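Local coordinates for glyoxalase family protein (Listeria monocytogenes, PDB 2P7O) that catalyses the manganese-dependent hydration of fosfomycin, opening the antibiotic's epoxide ring with water and so conferring resistance, at residues 109-112 with 116-119. Sequence-based numbering, arbitrary orientation.
Sequences FYDF and LFEL. With MN (manganese (II) ion), chain C.
The F109 ring lies across the strand that carries F117 and L119, sitting in the angle between these two side chains. Its first torsion (chi1 58°) sets CG between the backbone N and the carbonyl carbon, which swings the ring over the neighbouring strand. CB of F117 rises beneath one face as a CH-pi bump, 4.1 Å from the ring centroid and set toward the rim, while the branch point of L119 abuts the ring edge, CE2 of F109 lying 3.7 Å from CG of L119. F21 and I86, from helices 15-26 and 79-89, also pack on F109. The two backbones are joined at F109 and F117, an antiparallel hydrogen-bonded pair: F109 N donates to F117 O (3.0 Å), and F117 N returns a bond to F109 O (2.8 Å). Strands 106-110 and 116-120 thus form the central hairpin of a βαβββ unit of the glyoxalase superfamily. On the opposite face, Y110 and L116 form the adjoining non-hydrogen-bonded pair. There methyl CD1 of L116 sits over one face of the Y110 ring, 4.0 Å from its centroid and off-centre, while the phenol OH reaches on to K94. Where strand 106-110 ends, D111 brings OD1 to the F117 ring edge, in the ring plane and 3.9 Å from CE1; the carboxylate is turned 71° from the ring, and OD1 is hydrogen-bonded to H115. E118 turns away from F109–F112, its extended chain delivering OE1 to manganese at 2.1 Å. Its other oxygen, OE2, accepts a hydrogen bond from a metal-bound water (2.6 Å) and is also hydrogen-bonded to S106; H69 and E126 of the same chain, with H7 of the second subunit, complete the metal's protein ligands.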
ATOM      1  N   PHE A 109       7.894  11.651   1.392  1.00 19.66           N
ATOM      2  CA  PHE A 109       7.330  12.485   2.443  1.00 21.81           C
ATOM      3  C   PHE A 109       6.320  11.677   3.246  1.00 21.48           C
ATOM      4  O   PHE A 109       5.844  10.597   2.842  1.00 21.67           O
ATOM      5  CB  PHE A 109       6.669  13.753   1.854  1.00 19.64           C
ATOM      6  CG  PHE A 109       5.567  13.428   0.845  1.00 18.02           C
ATOM      7  CD1 PHE A 109       4.217  13.553   1.119  1.00 16.27           C
ATOM      8  CD2 PHE A 109       5.932  13.010  -0.413  1.00 17.17           C
ATOM      9  CE1 PHE A 109       3.244  13.250   0.180  1.00 17.91           C
ATOM     10  CE2 PHE A 109       5.002  12.730  -1.401  1.00 17.69           C
ATOM     11  CZ  PHE A 109       3.666  12.882  -1.113  1.00 19.91           C
ATOM     12  N   TYR A 110       6.019  12.080   4.467  1.00 22.60           N
ATOM     13  CA  TYR A 110       5.123  11.287   5.315  1.00 20.40           C
ATOM     14  C   TYR A 110       3.774  11.975   5.416  1.00 21.74           C
ATOM     15  O   TYR A 110       3.722  13.149   5.057  1.00 22.40           O
ATOM     16  CB  TYR A 110       5.656  11.234   6.785  1.00 22.23           C
ATOM     17  CG  TYR A 110       6.998  10.551   6.816  1.00 23.63           C
ATOM     18  CD1 TYR A 110       8.136  11.307   6.486  1.00 24.64           C
ATOM     19  CD2 TYR A 110       7.117   9.188   7.081  1.00 23.56           C
ATOM     20  CE1 TYR A 110       9.379  10.697   6.491  1.00 28.21           C
ATOM     21  CE2 TYR A 110       8.392   8.591   7.061  1.00 25.17           C
ATOM     22  CZ  TYR A 110       9.482   9.347   6.751  1.00 25.03           C
ATOM     23  OH  TYR A 110      10.733   8.778   6.758  1.00 27.74           O
ATOM     24  N   ASP A 111       2.755  11.247   5.892  1.00 20.24           N
ATOM     25  CA  ASP A 111       1.493  11.958   6.170  1.00 20.94           C
ATOM     26  C   ASP A 111       1.512  12.422   7.625  1.00 23.10           C
ATOM     27  O   ASP A 111       2.600  12.720   8.137  1.00 25.11           O
ATOM     28  CB  ASP A 111       0.242  11.144   5.869  1.00 23.21           C
ATOM     29  CG  ASP A 111       0.184   9.807   6.601  1.00 22.08           C
ATOM     30  OD1 ASP A 111      -0.856   9.093   6.423  1.00 22.32           O
ATOM     31  OD2 ASP A 111       1.114   9.505   7.353  1.00 17.14           O
ATOM     32  N   PHE A 112       0.358  12.431   8.265  1.00 20.88           N
ATOM     33  CA  PHE A 112       0.335  12.838   9.681  1.00 23.39           C
ATOM     34  C   PHE A 112       0.346  11.610  10.582  1.00 23.17           C
ATOM     35  O   PHE A 112       0.202  11.770  11.793  1.00 30.59           O
ATOM     36  CB  PHE A 112      -0.947  13.641   9.939  1.00 21.26           C
ATOM     37  CG  PHE A 112      -1.013  14.963   9.181  1.00 21.12           C
ATOM     38  CD1 PHE A 112      -1.932  15.233   8.179  1.00 24.25           C
ATOM     39  CD2 PHE A 112      -0.121  15.981   9.500  1.00 20.49           C
ATOM     40  CE1 PHE A 112      -1.952  16.448   7.524  1.00 24.26           C
ATOM     41  CE2 PHE A 112      -0.132  17.198   8.836  1.00 22.27           C
ATOM     42  CZ  PHE A 112      -1.074  17.461   7.860  1.00 22.74           C
ATOM     43  N   LEU A 116       4.841   6.488   4.929  1.00 17.99           N
ATOM     44  CA  LEU A 116       5.691   7.013   3.859  1.00 16.89           C
ATOM     45  C   LEU A 116       5.004   6.948   2.493  1.00 17.35           C
ATOM     46  O   LEU A 116       4.402   5.949   2.093  1.00 15.99           O
ATOM     47  CB  LEU A 116       6.972   6.195   3.859  1.00 17.95           C
ATOM     48  CG  LEU A 116       8.048   6.734   2.895  1.00 18.53           C
ATOM     49  CD1 LEU A 116       8.466   8.159   3.259  1.00 16.98           C
ATOM     50  CD2 LEU A 116       9.229   5.793   3.015  1.00 19.02           C
ATOM     51  N   PHE A 117       5.094   8.090   1.797  1.00 16.72           N
ATOM     52  CA  PHE A 117       4.533   8.179   0.449  1.00 17.06           C
ATOM     53  C   PHE A 117       5.637   8.705  -0.464  1.00 16.20           C
ATOM     54  O   PHE A 117       6.632   9.303  -0.028  1.00 18.51           O
ATOM     55  CB  PHE A 117       3.434   9.255   0.403  1.00 17.42           C
ATOM     56  CG  PHE A 117       2.107   8.747   0.962  1.00 15.83           C
ATOM     57  CD1 PHE A 117       1.714   9.043   2.264  1.00 17.02           C
ATOM     58  CD2 PHE A 117       1.262   7.968   0.193  1.00 17.57           C
ATOM     59  CE1 PHE A 117       0.506   8.584   2.800  1.00 16.19           C
ATOM     60  CE2 PHE A 117       0.048   7.491   0.684  1.00 16.65           C
ATOM     61  CZ  PHE A 117      -0.340   7.827   1.990  1.00 17.19           C
ATOM     62  N   GLU A 118       5.468   8.450  -1.742  1.00 17.13           N
ATOM     63  CA  GLU A 118       6.419   8.890  -2.746  1.00 16.48           C
ATOM     64  C   GLU A 118       5.617   9.395  -3.949  1.00 17.28           C
ATOM     65  O   GLU A 118       4.658   8.778  -4.387  1.00 16.92           O
ATOM     66  CB  GLU A 118       7.353   7.738  -3.113  1.00 17.42           C
ATOM     67  CG  GLU A 118       8.332   7.993  -4.254  1.00 18.85           C
ATOM     68  CD  GLU A 118       9.161   6.798  -4.680  1.00 17.82           C
ATOM     69  OE1 GLU A 118       8.880   5.670  -4.179  1.00 15.21           O
ATOM     70  OE2 GLU A 118      10.084   6.990  -5.518  1.00 17.51           O
ATOM     71  N   LEU A 119       6.062  10.531  -4.489  1.00 17.34           N
ATOM     72  CA  LEU A 119       5.701  10.937  -5.847  1.00 17.48           C
ATOM     73  C   LEU A 119       6.893  10.697  -6.781  1.00 16.14           C
ATOM     74  O   LEU A 119       8.008  11.173  -6.536  1.00 19.91           O
ATOM     75  CB  LEU A 119       5.342  12.436  -5.757  1.00 17.74           C
ATOM     76  CG  LEU A 119       4.018  12.649  -4.997  1.00 17.49           C
ATOM     77  CD1 LEU A 119       3.766  14.153  -4.924  1.00 20.06           C
ATOM     78  CD2 LEU A 119       2.826  11.943  -5.612  1.00 18.64           C
TER
HETATM   79 MN    MN C6000       9.728   3.693  -4.242  1.00 18.49          MN
HETATM   80  O   HOH W   1      11.120   4.612  -5.665  1.00 15.82           O